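Local coordinates for protein pyrrolidone-carboxylate peptidase (PDB 1X10) that removes an N-terminal pyroglutamyl (5-oxoproline) group from polypeptides as a thiol peptidase of the C15 family, working as a homotetramer, at residues V198-E201 with V202-E206. The protein carries 3 engineered substitutions. Residues are numbered along the deposited sequence; the frame is centred on the assembly and turned at random.
Sequences VAIE and VALEE
Ile200 and Leu204, one helical turn apart, run alongside each other in the same direction and meet where CG2 of Ile200 comes 3.8 Å from CD1 of Leu204. The isoleucine has this methyl to offer because a chi1 of -63° sets CG1 beside the backbone N and leaves CG2 anti to it. Val198 and Val202 form a second such pair, with CG1 of Val198 4.0 Å from CG2 of Val202. That CG2, beside its own backbone N, also lies 3.1 Å from the carbonyl O of Val198, while CG1 of Val198, anti to N, reaches toward it. These branched, apolar residues line two inward-facing sides of the helix, with Leu204 at the edge, and between them the small Ala199 and Ala203 suit the side that lies against strand 63-69, where a small side chain probably allows close approach.

On the outer side Glu201 and Glu205 suit the solvent-facing surface. In Glu205 a chi1 of -68° lays CG against the carbonyl O of Glu201, 3.1 Å away, and the chain runs on extended, leaving its OE2 4.1 Å from CB of Glu201. The two acid groups nevertheless stay apart, OE2 to OE2 being 5.2 Å, and their like charges probably disfavour a closer approach.

Four successive i to i+4 backbone hydrogen bonds fix this spacing; the one from Leu204 N to Ile200 O is 2.8 Å long and nearly straight at 170°.

The segment belongs to the C-terminal helix 189-206, which packs on the central sheet. Ala199 and Ile200 rest on Ile65 of strand 63-69, Ala203 and Leu204 on Ile63, and Ile200 and Leu204 also touch Val3 of strand 2-8. The valine pair turns instead to helix 117-126, Val198 meeting Leu124 and Val202 meeting Ile120, and a salt bridge from Glu206 to Lys119 ties the end of the helix to that same neighbour.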
# COMPACT_ATOMS: atom_id res chain seq x y z
N VAL A 198 -8.53 24.76 -11.19
CA VAL A 198 -9.86 24.67 -10.60
C VAL A 198 -9.88 25.25 -9.19
O VAL A 198 -10.81 25.96 -8.83
CB VAL A 198 -10.34 23.21 -10.55
CG1 VAL A 198 -11.63 23.11 -9.74
CG2 VAL A 198 -10.56 22.69 -11.98
N ALA A 199 -8.86 24.94 -8.40
CA ALA A 199 -8.78 25.45 -7.03
C ALA A 199 -8.77 26.97 -7.04
O ALA A 199 -9.42 27.62 -6.21
CB ALA A 199 -7.51 24.92 -6.35
N ILE A 200 -8.01 27.55 -7.97
CA ILE A 200 -7.93 29.01 -8.08
C ILE A 200 -9.30 29.59 -8.42
O ILE A 200 -9.75 30.56 -7.80
CB ILE A 200 -6.91 29.42 -9.18
CG1 ILE A 200 -5.51 28.95 -8.80
CG2 ILE A 200 -6.93 30.94 -9.35
CD1 ILE A 200 -4.48 29.14 -9.89
N GLU A 201 -9.96 29.00 -9.40
CA GLU A 201 -11.28 29.45 -9.83
C GLU A 201 -12.28 29.41 -8.67
O GLU A 201 -13.03 30.37 -8.45
CB GLU A 201 -11.79 28.58 -10.98
CG GLU A 201 -10.91 28.64 -12.22
CD GLU A 201 -11.29 27.60 -13.26
OE1 GLU A 201 -10.62 27.57 -14.32
OE2 GLU A 201 -12.22 26.80 -13.03
N VAL A 202 -12.29 28.30 -7.94
CA VAL A 202 -13.20 28.15 -6.81
C VAL A 202 -12.87 29.15 -5.70
O VAL A 202 -13.78 29.71 -5.08
CB VAL A 202 -13.15 26.71 -6.26
CG1 VAL A 202 -14.05 26.58 -5.03
CG2 VAL A 202 -13.58 25.72 -7.35
N ALA A 203 -11.59 29.37 -5.45
CA ALA A 203 -11.18 30.32 -4.42
C ALA A 203 -11.67 31.72 -4.82
O ALA A 203 -12.28 32.43 -4.02
CB ALA A 203 -9.66 30.32 -4.25
N LEU A 204 -11.40 32.10 -6.06
CA LEU A 204 -11.80 33.41 -6.56
C LEU A 204 -13.31 33.62 -6.44
O LEU A 204 -13.76 34.67 -5.98
CB LEU A 204 -11.38 33.58 -8.02
CG LEU A 204 -9.89 33.81 -8.28
CD1 LEU A 204 -9.60 33.67 -9.77
CD2 LEU A 204 -9.49 35.19 -7.78
N GLU A 205 -14.08 32.63 -6.86
CA GLU A 205 -15.53 32.72 -6.79
C GLU A 205 -16.00 32.87 -5.34
O GLU A 205 -17.03 33.49 -5.07
CB GLU A 205 -16.17 31.48 -7.40
CG GLU A 205 -15.97 31.37 -8.90
CD GLU A 205 -16.46 30.04 -9.46
OE1 GLU A 205 -17.61 29.66 -9.17
OE2 GLU A 205 -15.69 29.38 -10.19
N GLU A 206 -15.22 32.32 -4.43
CA GLU A 206 -15.54 32.38 -3.01
C GLU A 206 -15.41 33.81 -2.50
O GLU A 206 -16.20 34.26 -1.67
CB GLU A 206 -14.62 31.45 -2.22
CG GLU A 206 -15.11 31.13 -0.82
CD GLU A 206 -16.42 30.36 -0.82
OE1 GLU A 206 -16.92 30.04 0.29
OE2 GLU A 206 -16.96 30.06 -1.91